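Extracellular invertase (Aspergillus kawachii, PDB 5XH8) is a beta-fructofuranosidase of glycoside hydrolase family 32 with high transfructosylation activity, and probably transfers fructosyl units from sucrose to build fructooligosaccharides such as 1-kestose. Local coordinates at residues A74-L79 with Y597-D602; W125-T130 with V280-S285; A388-S393 with R525-L530; S475-L480 with V585-V590. All blocks are in the same frame, centred on the assembly; numbering follows the deposited sequence.

Contact 1: A74-L79 with Y597-D602; sequences ATYQDL and YDAWPD
Trp600 and Tyr76 bury more surface here than any other pair, and they meet through an aliphatic carbon rather than ring on ring. CB of Tyr76 sits over one face of the indole, 3.6 Å from the centroid of the six-membered ring of Trp600 and 18° off its normal, a CH-pi contact. With CG of Tyr76 beside its own backbone N (chi1 -56°), the phenol swings off the indole: the two ring centroids lie 5.5 Å apart with planes inclined at 34°, an oblique pair. Their polar atoms are bonded to other residues: Tyr76 OH to Tyr345 OH, Trp600 NE1 to the carbonyl of His31. Asp78 brings OD1 within 3.3 Å of CZ3 of Trp600, but its charge is answered by Arg603, which also makes a cation-pi contact with the indole.

The segment 597-602 follows the last strand of the C-terminal beta-sandwich, and it crosses back to the edge of a beta-propeller blade, where strand 77-78 pairs with strand 65-70. The chain's tail is thus fastened to the propeller by backbone as well as side chains: Tyr76 N donates to Ala599 O at 2.8 Å, nearly along the C=O axis.

Thr75 lies between Tyr597 and Pro601, its CG2 3.9 Å from CE2 of Tyr597. The hydroxyl OH of Tyr597 donates to Ala74 O at 2.6 Å, approaching tilted from the carbonyl plane. At the more exposed end, NE2 of Gln77 reaches OD2 of Asp602 at 2.6 Å from above the carboxylate plane, and a water links Tyr76 O to Asp602 N.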
loop_
_atom_site.group_PDB
_atom_site.type_symbol
_atom_site.label_atom_id
_atom_site.label_comp_id
_atom_site.label_asym_id
_atom_site.label_seq_id
_atom_site.Cartn_x
_atom_site.Cartn_y
_atom_site.Cartn_z
ATOM N N ALA A 74 14.232 -23.726 -28.614
ATOM C CA ALA A 74 13.978 -23.516 -30.046
ATOM C C ALA A 74 12.499 -23.411 -30.306
ATOM O O ALA A 74 12.041 -22.438 -30.925
ATOM C CB ALA A 74 14.574 -24.654 -30.858
ATOM N N THR A 75 11.756 -24.396 -29.807
ATOM C CA THR A 75 10.323 -24.478 -29.983
ATOM C C THR A 75 9.592 -24.322 -28.644
ATOM O O THR A 75 10.150 -24.600 -27.575
ATOM C CB THR A 75 9.934 -25.841 -30.568
ATOM O OG1 THR A 75 10.268 -26.868 -29.618
ATOM C CG2 THR A 75 10.647 -26.090 -31.905
ATOM N N TYR A 76 8.328 -23.926 -28.726
ATOM C CA TYR A 76 7.540 -23.541 -27.552
ATOM C C TYR A 76 6.176 -24.199 -27.532
ATOM O O TYR A 76 5.618 -24.533 -28.590
ATOM C CB TYR A 76 7.387 -22.007 -27.505
ATOM C CG TYR A 76 8.712 -21.313 -27.518
ATOM C CD1 TYR A 76 9.353 -21.035 -28.719
ATOM C CD2 TYR A 76 9.371 -20.975 -26.328
ATOM C CE1 TYR A 76 10.593 -20.426 -28.748
ATOM C CE2 TYR A 76 10.613 -20.354 -26.351
ATOM C CZ TYR A 76 11.223 -20.077 -27.567
ATOM O OH TYR A 76 12.453 -19.450 -27.629
ATOM N N GLN A 77 5.642 -24.354 -26.323
ATOM C CA GLN A 77 4.280 -24.819 -26.074
ATOM C C GLN A 77 3.563 -23.766 -25.223
ATOM O O GLN A 77 4.032 -23.411 -24.131
ATOM C CB GLN A 77 4.281 -26.133 -25.273
ATOM C CG GLN A 77 4.445 -27.397 -26.081
ATOM C CD GLN A 77 5.784 -27.515 -26.811
ATOM O OE1 GLN A 77 6.874 -27.220 -26.263
ATOM N NE2 GLN A 77 5.712 -27.978 -28.070
ATOM N N ASP A 78 2.393 -23.334 -25.668
ATOM C CA ASP A 78 1.585 -22.405 -24.893
ATOM C C ASP A 78 1.163 -23.006 -23.552
ATOM O O ASP A 78 0.883 -24.185 -23.477
ATOM C CB ASP A 78 0.328 -22.020 -25.658
ATOM C CG ASP A 78 0.635 -21.183 -26.872
ATOM O OD1 ASP A 78 1.186 -20.068 -26.700
ATOM O OD2 ASP A 78 0.381 -21.686 -27.994
ATOM N N LEU A 79 1.121 -22.173 -22.512
ATOM C CA LEU A 79 0.378 -22.482 -21.305
ATOM C C LEU A 79 -0.978 -21.839 -21.446
ATOM O O LEU A 79 -1.079 -20.739 -21.988
ATOM C CB LEU A 79 1.126 -22.009 -20.054
ATOM C CG LEU A 79 2.468 -22.725 -19.858
ATOM C CD1 LEU A 79 3.355 -22.000 -18.849
ATOM C CD2 LEU A 79 2.305 -24.191 -19.463
ATOM N N TYR A 597 12.073 -22.584 -39.318
ATOM C CA TYR A 597 11.362 -23.716 -38.732
ATOM C C TYR A 597 10.144 -23.181 -38.006
ATOM O O TYR A 597 10.013 -21.968 -37.835
ATOM C CB TYR A 597 12.273 -24.485 -37.754
ATOM C CG TYR A 597 12.585 -23.692 -36.470
ATOM C CD1 TYR A 597 13.504 -22.641 -36.480
ATOM C CD2 TYR A 597 11.950 -23.995 -35.270
ATOM C CE1 TYR A 597 13.775 -21.901 -35.322
ATOM C CE2 TYR A 597 12.210 -23.261 -34.111
ATOM C CZ TYR A 597 13.125 -22.214 -34.137
ATOM O OH TYR A 597 13.396 -21.496 -32.983
ATOM N N ASP A 598 9.274 -24.089 -37.567
ATOM C CA ASP A 598 8.069 -23.753 -36.818
ATOM C C ASP A 598 8.376 -23.748 -35.304
ATOM O O ASP A 598 8.532 -24.791 -34.677
ATOM C CB ASP A 598 6.976 -24.769 -37.153
ATOM C CG ASP A 598 5.661 -24.462 -36.502
ATOM O OD1 ASP A 598 5.467 -23.387 -35.871
ATOM O OD2 ASP A 598 4.766 -25.331 -36.626
ATOM N N ALA A 599 8.436 -22.557 -34.723
ATOM C CA ALA A 599 8.692 -22.418 -33.286
ATOM C C ALA A 599 7.491 -22.797 -32.428
ATOM O O ALA A 599 7.651 -22.932 -31.213
ATOM C CB ALA A 599 9.175 -21.010 -32.953
ATOM N N TRP A 600 6.316 -22.968 -33.051
ATOM C CA TRP A 600 5.084 -23.315 -32.379
ATOM C C TRP A 600 4.441 -24.574 -32.983
ATOM O O TRP A 600 3.325 -24.501 -33.486
ATOM C CB TRP A 600 4.104 -22.103 -32.433
ATOM C CG TRP A 600 4.639 -20.914 -31.700
ATOM C CD1 TRP A 600 5.340 -19.868 -32.233
ATOM C CD2 TRP A 600 4.582 -20.675 -30.284
ATOM N NE1 TRP A 600 5.703 -18.983 -31.251
ATOM C CE2 TRP A 600 5.256 -19.453 -30.042
ATOM C CE3 TRP A 600 4.029 -21.368 -29.207
ATOM C CZ2 TRP A 600 5.393 -18.911 -28.758
ATOM C CZ3 TRP A 600 4.155 -20.826 -27.923
ATOM C CH2 TRP A 600 4.840 -19.603 -27.716
ATOM N N PRO A 601 5.092 -25.753 -32.836
ATOM C CA PRO A 601 4.606 -26.963 -33.523
ATOM C C PRO A 601 3.235 -27.454 -33.092
ATOM O O PRO A 601 2.620 -28.179 -33.855
ATOM C CB PRO A 601 5.686 -28.024 -33.218
ATOM C CG PRO A 601 6.348 -27.543 -31.965
ATOM C CD PRO A 601 6.311 -26.030 -32.047
ATOM N N ASP A 602 2.760 -27.079 -31.905
ATOM C CA ASP A 602 1.443 -27.498 -31.437
ATOM C C ASP A 602 0.343 -26.467 -31.655
ATOM O O ASP A 602 -0.776 -26.728 -31.262
ATOM C CB ASP A 602 1.510 -27.923 -29.970
ATOM C CG ASP A 602 2.593 -28.972 -29.717
ATOM O OD1 ASP A 602 2.727 -29.914 -30.511
ATOM O OD2 ASP A 602 3.342 -28.844 -28.727
HETATM O O HOH W 1 3.356 -24.932 -30.025
#

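Contact 2: W125-T130 with V280-S285; sequences WSIPYT and VPQLTS
A small polar contact between two connecting loops joins two blades of the N-terminal propeller domain: residues 125-130 lie between strands 112-118 and 134-140, and residues 280-285 between strands 265-274 and 286-298. Neither segment has regular secondary structure, and two hydrogen bonds carry the joint.

The first comes from the indole of Trp125. Its NE1 donates to OG1 of Thr284 at 3.0 Å, with an N-H...O angle of 155° and the acceptor only 12° out of the ring plane, so the hydroxyl is met at the indole edge. The same OG1 also has hydrogen-bonding partners in Glu273 and His124, which places it in a shared polar cluster. Phe245 stacks on the Trp125 ring.

The second bond reaches the backbone of a turn. Ser126 OG, set between its own backbone N and carbonyl carbon, accepts from Gln282 N at 2.8 Å; His124 ND1 is a further partner of this hydroxyl. Gln282 N lies within a type II beta turn running from Val280 to Leu283, closed by Leu283 N to Val280 O at 3.0 Å, and Gln282 has the positive phi of 64° expected at its third position.

Apolar contact is slight and lies toward the exposed side: CG2 of Ile127 approaches CG of Gln282 at 3.9 Å, the two side chains passing at a slant. The backbone O of Trp125 binds a glycerol, probably from the crystallisation liquor. Such side-chain bonding ties loops of two blades, with the blade of 166-227 between them in sequence, in the five-bladed beta-propeller of family 32.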
loop_
_atom_site.group_PDB
_atom_site.type_symbol
_atom_site.label_atom_id
_atom_site.label_comp_id
_atom_site.label_asym_id
_atom_site.label_seq_id
_atom_site.Cartn_x
_atom_site.Cartn_y
_atom_site.Cartn_z
ATOM N N TRP A 125 6.999 9.340 -16.574
ATOM C CA TRP A 125 8.112 10.124 -16.060
ATOM C C TRP A 125 7.920 11.644 -16.199
ATOM O O TRP A 125 8.415 12.395 -15.370
ATOM C CB TRP A 125 9.453 9.689 -16.701
ATOM C CG TRP A 125 9.541 9.915 -18.178
ATOM C CD1 TRP A 125 9.323 8.993 -19.157
ATOM C CD2 TRP A 125 9.895 11.124 -18.846
ATOM N NE1 TRP A 125 9.492 9.548 -20.390
ATOM C CE2 TRP A 125 9.842 10.860 -20.238
ATOM C CE3 TRP A 125 10.223 12.417 -18.414
ATOM C CZ2 TRP A 125 10.109 11.843 -21.201
ATOM C CZ3 TRP A 125 10.494 13.397 -19.379
ATOM C CH2 TRP A 125 10.423 13.100 -20.753
ATOM N N SER A 126 7.198 12.057 -17.241
ATOM C CA SER A 126 6.996 13.463 -17.578
ATOM C C SER A 126 5.923 14.183 -16.780
ATOM O O SER A 126 5.787 15.374 -16.943
ATOM C CB SER A 126 6.642 13.601 -19.060
ATOM O OG SER A 126 5.372 13.049 -19.360
ATOM N N ILE A 127 5.139 13.463 -15.973
ATOM C CA ILE A 127 4.032 14.076 -15.210
ATOM C C ILE A 127 4.208 13.821 -13.731
ATOM O O ILE A 127 5.022 12.964 -13.346
ATOM C CB ILE A 127 2.657 13.565 -15.677
ATOM C CG1 ILE A 127 2.526 12.030 -15.503
ATOM C CG2 ILE A 127 2.399 14.009 -17.105
ATOM C CD1 ILE A 127 1.124 11.495 -15.756
ATOM N N PRO A 128 3.451 14.545 -12.879
ATOM C CA PRO A 128 3.596 14.242 -11.448
ATOM C C PRO A 128 3.203 12.793 -11.127
ATOM O O PRO A 128 2.300 12.234 -11.761
ATOM C CB PRO A 128 2.659 15.261 -10.765
ATOM C CG PRO A 128 2.590 16.412 -11.756
ATOM C CD PRO A 128 2.639 15.759 -13.114
ATOM N N TYR A 129 3.915 12.194 -10.182
ATOM C CA TYR A 129 3.668 10.813 -9.814
ATOM C C TYR A 129 2.510 10.702 -8.808
ATOM O O TYR A 129 2.476 11.427 -7.808
ATOM C CB TYR A 129 4.942 10.247 -9.210
ATOM C CG TYR A 129 4.960 8.763 -9.082
ATOM C CD1 TYR A 129 5.309 7.959 -10.165
ATOM C CD2 TYR A 129 4.582 8.149 -7.895
ATOM C CE1 TYR A 129 5.327 6.577 -10.056
ATOM C CE2 TYR A 129 4.596 6.774 -7.771
ATOM C CZ TYR A 129 4.967 5.987 -8.848
ATOM O OH TYR A 129 5.007 4.613 -8.709
ATOM N N THR A 130 1.567 9.798 -9.053
ATOM C CA THR A 130 0.501 9.529 -8.073
ATOM C C THR A 130 1.010 8.540 -7.036
ATOM O O THR A 130 1.404 7.444 -7.374
ATOM C CB THR A 130 -0.725 8.959 -8.757
ATOM O OG1 THR A 130 -1.166 9.917 -9.688
ATOM C CG2 THR A 130 -1.869 8.663 -7.767
ATOM N N VAL A 280 7.164 16.611 -24.324
ATOM C CA VAL A 280 5.731 16.533 -24.625
ATOM C C VAL A 280 5.036 15.668 -23.553
ATOM O O VAL A 280 5.450 14.525 -23.340
ATOM C CB VAL A 280 5.489 15.964 -26.030
ATOM C CG1 VAL A 280 3.997 15.859 -26.328
ATOM C CG2 VAL A 280 6.203 16.833 -27.070
ATOM N N PRO A 281 3.994 16.206 -22.873
ATOM C CA PRO A 281 3.431 15.475 -21.744
ATOM C C PRO A 281 2.983 14.068 -22.129
ATOM O O PRO A 281 2.305 13.889 -23.148
ATOM C CB PRO A 281 2.235 16.341 -21.315
ATOM C CG PRO A 281 2.615 17.727 -21.725
ATOM C CD PRO A 281 3.384 17.553 -23.004
ATOM N N GLN A 282 3.409 13.097 -21.317
ATOM C CA GLN A 282 3.108 11.677 -21.485
ATOM C C GLN A 282 3.671 11.015 -22.738
ATOM O O GLN A 282 3.218 9.937 -23.095
ATOM C CB GLN A 282 1.598 11.395 -21.361
ATOM C CG GLN A 282 1.075 11.734 -19.984
ATOM C CD GLN A 282 -0.353 11.262 -19.758
ATOM O OE1 GLN A 282 -0.642 10.086 -19.820
ATOM N NE2 GLN A 282 -1.227 12.176 -19.470
ATOM N N LEU A 283 4.678 11.618 -23.365
ATOM C CA LEU A 283 5.287 11.029 -24.556
ATOM C C LEU A 283 6.730 10.716 -24.321
ATOM O O LEU A 283 7.516 11.600 -23.955
ATOM C CB LEU A 283 5.201 11.962 -25.770
ATOM C CG LEU A 283 5.808 11.413 -27.087
ATOM C CD1 LEU A 283 5.008 10.210 -27.563
ATOM C CD2 LEU A 283 5.855 12.476 -28.182
ATOM N N THR A 284 7.072 9.447 -24.544
ATOM C CA THR A 284 8.447 9.015 -24.675
ATOM C C THR A 284 8.735 8.886 -26.160
ATOM O O THR A 284 8.122 8.052 -26.822
ATOM C CB THR A 284 8.678 7.668 -23.977
ATOM O OG1 THR A 284 8.459 7.846 -22.576
ATOM C CG2 THR A 284 10.109 7.188 -24.226
ATOM N N SER A 285 9.643 9.716 -26.688
ATOM C CA SER A 285 9.861 9.752 -28.149
ATOM C C SER A 285 10.957 8.805 -28.555
ATOM O O SER A 285 10.943 8.337 -29.678
ATOM C CB SER A 285 10.170 11.174 -28.650
ATOM O OG SER A 285 11.260 11.688 -27.917
#

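Contact 3: A388-S393 with R525-L530; sequences ALARES and RLFDVL
Charge and hydrogen bonding centre on Arg525, whose guanidinium reaches the C-terminal end of the short helix 388-391. Both NH1 and NH2 bind one carboxylate oxygen, OE2 of Glu392, end-on; the NH1 to OE2 distance is 2.9 Å and the NH2 to OE2 distance 3.1 Å. Each bond leaves close to the guanidinium plane, yet both come to OE2 from the same face of the carboxylate, whose plane is inclined by 60° to the guanidinium. NH1 also donates to the backbone O of Leu389 at 2.8 Å, in the carbonyl plane and on a lone pair. The arginine chain bends at chi3 (-64°), which turns its tip toward these acceptors. Glu496 takes a second salt bridge from NH2, while OE1 of Glu392 accepts from Trp239, so each member of the salt bridge has a further partner.

Van der Waals contacts surround these bonds. CD2 of Leu389 lies 3.9 Å above the centre of the guanidinium, covering one face. Its other branch, CD1, comes 3.4 Å from OD2 of Asp528, whose OD1 is salt-bridged to Arg469. Phe527 meets the helix: Leu389 O lies at its ring edge, Ala390 CA is 3.9 Å from CD1 of Phe527, and Ala390 CB is 4.4 Å from the same CD1. Trp397 packs edge-to-face on this ring.

The helix follows propeller strand 366-385, and strand 528-531 belongs to the C-terminal sheet, making this an interface between the beta-propeller and beta-sandwich modules characteristic of family 32.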
loop_
_atom_site.group_PDB
_atom_site.type_symbol
_atom_site.label_atom_id
_atom_site.label_comp_id
_atom_site.label_asym_id
_atom_site.label_seq_id
_atom_site.Cartn_x
_atom_site.Cartn_y
_atom_site.Cartn_z
ATOM N N ALA A 388 43.942 5.102 -32.405
ATOM C CA ALA A 388 42.832 5.907 -31.903
ATOM C C ALA A 388 41.497 5.131 -31.886
ATOM O O ALA A 388 40.750 5.179 -30.901
ATOM C CB ALA A 388 42.691 7.164 -32.750
ATOM N N LEU A 389 41.229 4.405 -32.970
ATOM C CA LEU A 389 39.978 3.654 -33.120
ATOM C C LEU A 389 39.767 2.702 -31.952
ATOM O O LEU A 389 38.678 2.663 -31.374
ATOM C CB LEU A 389 39.952 2.864 -34.426
ATOM C CG LEU A 389 40.008 3.658 -35.731
ATOM C CD1 LEU A 389 40.094 2.682 -36.890
ATOM C CD2 LEU A 389 38.823 4.589 -35.902
ATOM N N ALA A 390 40.811 1.954 -31.608
ATOM C CA ALA A 390 40.745 0.992 -30.513
ATOM C C ALA A 390 40.682 1.640 -29.126
ATOM O O ALA A 390 40.090 1.070 -28.214
ATOM C CB ALA A 390 41.918 0.029 -30.581
ATOM N N ARG A 391 41.292 2.819 -28.982
ATOM C CA ARG A 391 41.480 3.477 -27.676
ATOM C C ARG A 391 40.393 4.490 -27.322
ATOM O O ARG A 391 40.431 5.044 -26.231
ATOM C CB ARG A 391 42.856 4.194 -27.622
ATOM C CG ARG A 391 44.056 3.269 -27.551
ATOM C CD ARG A 391 44.309 2.772 -26.138
ATOM N NE ARG A 391 45.366 1.764 -26.119
ATOM C CZ ARG A 391 45.803 1.142 -25.028
ATOM N NH1 ARG A 391 45.268 1.402 -23.841
ATOM N NH2 ARG A 391 46.775 0.239 -25.119
ATOM N N GLU A 392 39.440 4.745 -28.215
ATOM C CA GLU A 392 38.407 5.741 -27.953
ATOM C C GLU A 392 37.674 5.352 -26.669
ATOM O O GLU A 392 37.436 4.167 -26.429
ATOM C CB GLU A 392 37.437 5.812 -29.128
ATOM C CG GLU A 392 36.371 6.883 -29.010
ATOM C CD GLU A 392 35.613 7.085 -30.305
ATOM O OE1 GLU A 392 34.450 7.526 -30.249
ATOM O OE2 GLU A 392 36.163 6.801 -31.390
ATOM N N SER A 393 37.396 6.336 -25.820
ATOM C CA SER A 393 36.740 6.092 -24.536
ATOM C C SER A 393 35.259 6.495 -24.648
ATOM O O SER A 393 34.843 7.120 -25.617
ATOM C CB SER A 393 37.436 6.889 -23.444
ATOM O OG SER A 393 37.279 8.259 -23.719
ATOM N N ARG A 525 31.710 -0.295 -35.164
ATOM C CA ARG A 525 33.096 -0.024 -35.530
ATOM C C ARG A 525 33.760 -1.321 -35.944
ATOM O O ARG A 525 33.690 -2.326 -35.234
ATOM C CB ARG A 525 33.891 0.591 -34.387
ATOM C CG ARG A 525 35.398 0.665 -34.670
ATOM C CD ARG A 525 36.082 1.724 -33.846
ATOM N NE ARG A 525 35.582 3.037 -34.213
ATOM C CZ ARG A 525 35.768 4.143 -33.510
ATOM N NH1 ARG A 525 36.487 4.144 -32.388
ATOM N NH2 ARG A 525 35.238 5.275 -33.943
ATOM N N LEU A 526 34.396 -1.271 -37.109
ATOM C CA LEU A 526 35.283 -2.320 -37.607
ATOM C C LEU A 526 36.686 -1.776 -37.335
ATOM O O LEU A 526 37.069 -0.732 -37.877
ATOM C CB LEU A 526 35.042 -2.531 -39.116
ATOM C CG LEU A 526 33.617 -3.012 -39.459
ATOM C CD1 LEU A 526 33.346 -3.069 -40.961
ATOM C CD2 LEU A 526 33.367 -4.379 -38.826
ATOM N N PHE A 527 37.414 -2.443 -36.442
ATOM C CA PHE A 527 38.724 -1.954 -36.006
ATOM C C PHE A 527 39.805 -2.350 -37.019
ATOM O O PHE A 527 39.573 -3.177 -37.915
ATOM C CB PHE A 527 39.104 -2.548 -34.653
ATOM C CG PHE A 527 38.149 -2.219 -33.546
ATOM C CD1 PHE A 527 38.269 -1.028 -32.832
ATOM C CD2 PHE A 527 37.143 -3.118 -33.191
ATOM C CE1 PHE A 527 37.394 -0.734 -31.798
ATOM C CE2 PHE A 527 36.261 -2.824 -32.157
ATOM C CZ PHE A 527 36.388 -1.636 -31.461
ATOM N N ASP A 528 40.994 -1.775 -36.855
ATOM C CA ASP A 528 42.169 -2.250 -37.602
ATOM C C ASP A 528 42.712 -3.453 -36.859
ATOM O O ASP A 528 42.868 -3.403 -35.640
ATOM C CB ASP A 528 43.198 -1.127 -37.758
ATOM C CG ASP A 528 42.679 -0.003 -38.627
ATOM O OD1 ASP A 528 42.135 -0.288 -39.708
ATOM O OD2 ASP A 528 42.797 1.166 -38.238
ATOM N N VAL A 529 42.959 -4.532 -37.597
ATOM C CA VAL A 529 43.320 -5.827 -37.046
ATOM C C VAL A 529 44.611 -6.340 -37.721
ATOM O O VAL A 529 44.899 -5.982 -38.859
ATOM C CB VAL A 529 42.139 -6.804 -37.246
ATOM C CG1 VAL A 529 42.466 -8.202 -36.754
ATOM C CG2 VAL A 529 40.909 -6.280 -36.504
ATOM N N LEU A 530 45.364 -7.181 -37.010
ATOM C CA LEU A 530 46.646 -7.711 -37.474
ATOM C C LEU A 530 46.619 -9.243 -37.500
ATOM O O LEU A 530 46.422 -9.873 -36.469
ATOM C CB LEU A 530 47.752 -7.226 -36.536
ATOM C CG LEU A 530 49.179 -7.284 -37.079
ATOM C CD1 LEU A 530 49.452 -6.043 -37.927
ATOM C CD2 LEU A 530 50.185 -7.422 -35.939
#

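Contact 4: S475-L480 with V585-V590; sequences SGFQIL and VAFSKV
Phe477 and Phe587 form the close-packed centre of this wholly buried contact. The edge of Phe587 is directed at the face of Phe477 in an offset edge-to-face pair, with centroids 5.4 Å apart and planes at 66°; CZ of Phe477 comes 3.7 Å from CD2 of Phe587. Both rings leave their strands with CG beside the backbone N (chi1 -58° in Phe477). CE2 of Phe587 also lies 3.5 Å from Gly476 O. On the other flank the fit is looser: CG2 of Val590 stays 4.1 Å from CE1 of Phe477. At the opposite end Ser475 packs on Val585, where CB of Ser475 is 3.5 Å from CG2 of Val585, while OG of Ser475 bonds to His579. On the solvent side the partly exposed Ala586 and Ser588 and the exposed Lys589 make no contact with 475-480.

The axes of strands 475-479 and 585-587 approach to 8.8 Å and cross at -49°, consistent with strands from the two facing sheets of a beta-sandwich. Strand 474-481 lies between 574-580 and 487-492 in one sheet; strand 585-594 lies between 430-439 and 455-463 in the other, and Leu458 and Leu462 of 455-463 extend the core around the two rings.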
loop_
_atom_site.group_PDB
_atom_site.type_symbol
_atom_site.label_atom_id
_atom_site.label_comp_id
_atom_site.label_asym_id
_atom_site.label_seq_id
_atom_site.Cartn_x
_atom_site.Cartn_y
_atom_site.Cartn_z
ATOM N N SER A 475 28.054 -0.550 -48.776
ATOM C CA SER A 475 27.945 -1.892 -49.335
ATOM C C SER A 475 27.096 -2.825 -48.450
ATOM O O SER A 475 27.165 -2.772 -47.221
ATOM C CB SER A 475 29.347 -2.487 -49.549
ATOM O OG SER A 475 30.280 -1.494 -49.986
ATOM N N GLY A 476 26.313 -3.689 -49.095
ATOM C CA GLY A 476 25.562 -4.701 -48.401
ATOM C C GLY A 476 24.718 -5.532 -49.338
ATOM O O GLY A 476 25.212 -6.012 -50.361
ATOM N N PHE A 477 23.448 -5.719 -48.983
ATOM C CA PHE A 477 22.531 -6.500 -49.794
ATOM C C PHE A 477 21.198 -5.810 -49.944
ATOM O O PHE A 477 20.785 -5.020 -49.103
ATOM C CB PHE A 477 22.310 -7.885 -49.207
ATOM C CG PHE A 477 23.562 -8.689 -49.056
ATOM C CD1 PHE A 477 24.011 -9.507 -50.090
ATOM C CD2 PHE A 477 24.295 -8.640 -47.871
ATOM C CE1 PHE A 477 25.174 -10.242 -49.949
ATOM C CE2 PHE A 477 25.457 -9.379 -47.727
ATOM C CZ PHE A 477 25.899 -10.176 -48.768
ATOM N N GLN A 478 20.540 -6.127 -51.049
ATOM C CA GLN A 478 19.184 -5.729 -51.301
ATOM C C GLN A 478 18.364 -7.007 -51.161
ATOM O O GLN A 478 18.698 -8.020 -51.762
ATOM C CB GLN A 478 19.061 -5.134 -52.702
ATOM C CG GLN A 478 17.772 -4.389 -52.916
ATOM C CD GLN A 478 17.627 -3.863 -54.336
ATOM O OE1 GLN A 478 17.302 -4.603 -55.261
ATOM N NE2 GLN A 478 17.841 -2.577 -54.500
ATOM N N ILE A 479 17.316 -6.970 -50.346
ATOM C CA ILE A 479 16.507 -8.162 -50.062
ATOM C C ILE A 479 15.042 -7.864 -50.258
ATOM O O ILE A 479 14.659 -6.703 -50.378
ATOM C CB ILE A 479 16.739 -8.699 -48.624
ATOM C CG1 ILE A 479 16.326 -7.652 -47.563
ATOM C CG2 ILE A 479 18.198 -9.101 -48.448
ATOM C CD1 ILE A 479 16.375 -8.175 -46.136
ATOM N N LEU A 480 14.231 -8.919 -50.261
ATOM C CA LEU A 480 12.784 -8.787 -50.393
ATOM C C LEU A 480 12.415 -7.884 -51.606
ATOM O O LEU A 480 11.619 -6.944 -51.491
ATOM C CB LEU A 480 12.177 -8.260 -49.075
ATOM C CG LEU A 480 12.396 -9.141 -47.831
ATOM C CD1 LEU A 480 12.084 -8.376 -46.534
ATOM C CD2 LEU A 480 11.575 -10.415 -47.941
ATOM N N VAL A 585 34.660 -3.517 -52.554
ATOM C CA VAL A 585 34.217 -4.455 -51.517
ATOM C C VAL A 585 34.416 -5.849 -52.019
ATOM O O VAL A 585 34.075 -6.119 -53.163
ATOM C CB VAL A 585 32.681 -4.439 -51.294
ATOM C CG1 VAL A 585 32.344 -4.872 -49.875
ATOM C CG2 VAL A 585 32.077 -3.111 -51.669
ATOM N N ALA A 586 34.864 -6.750 -51.160
ATOM C CA ALA A 586 34.901 -8.155 -51.504
ATOM C C ALA A 586 33.917 -8.908 -50.629
ATOM O O ALA A 586 34.039 -8.901 -49.396
ATOM C CB ALA A 586 36.310 -8.712 -51.341
ATOM N N PHE A 587 32.944 -9.546 -51.281
ATOM C CA PHE A 587 31.967 -10.402 -50.641
ATOM C C PHE A 587 32.479 -11.815 -50.658
ATOM O O PHE A 587 32.822 -12.318 -51.713
ATOM C CB PHE A 587 30.637 -10.378 -51.416
ATOM C CG PHE A 587 29.926 -9.068 -51.361
ATOM C CD1 PHE A 587 30.235 -8.054 -52.263
ATOM C CD2 PHE A 587 28.937 -8.837 -50.400
ATOM C CE1 PHE A 587 29.571 -6.839 -52.224
ATOM C CE2 PHE A 587 28.276 -7.619 -50.347
ATOM C CZ PHE A 587 28.585 -6.622 -51.264
ATOM N N SER A 588 32.496 -12.482 -49.516
ATOM C CA SER A 588 32.723 -13.914 -49.520
ATOM C C SER A 588 31.564 -14.625 -50.197
ATOM O O SER A 588 30.538 -14.019 -50.536
ATOM C CB SER A 588 32.775 -14.451 -48.103
ATOM O OG SER A 588 31.444 -14.511 -47.582
ATOM N N LYS A 589 31.741 -15.927 -50.366
ATOM C CA LYS A 589 30.652 -16.870 -50.576
ATOM C C LYS A 589 29.525 -16.532 -49.540
ATOM O O LYS A 589 29.768 -16.353 -48.343
ATOM C CB LYS A 589 31.235 -18.281 -50.409
ATOM C CG LYS A 589 30.315 -19.489 -50.499
ATOM C CD LYS A 589 30.834 -20.589 -49.559
ATOM C CE LYS A 589 30.263 -21.975 -49.844
ATOM N NZ LYS A 589 31.317 -22.970 -50.188
ATOM N N VAL A 590 28.315 -16.369 -50.052
ATOM C CA VAL A 590 27.154 -15.988 -49.279
ATOM C C VAL A 590 26.348 -17.262 -49.094
ATOM O O VAL A 590 26.115 -17.967 -50.076
ATOM C CB VAL A 590 26.332 -14.946 -50.067
ATOM C CG1 VAL A 590 25.130 -14.476 -49.267
ATOM C CG2 VAL A 590 27.220 -13.775 -50.466
#

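The four contacts divide between the modules of the enzyme. Contact 2 lies within the propeller, contact 4 within the sandwich, and contacts 1 and 3 each join the two, at points 42 Å apart (centres) on opposite sides of the chain's centre. Contacts 3 and 4 are the nearest pair, with centres 24 Å apart and nearest atoms about 9 Å apart; both reach the same sandwich sheet, and their segments alternate along the chain. In contact 2 the Trp125 side chain is about 4 Å from a glycerol, and that of Thr284 about 9 Å from the sodium ion bound by His287, Gly315, Phe316 and Ser318; in contact 3 the Glu392 side chain is about 9 Å from a glycerol.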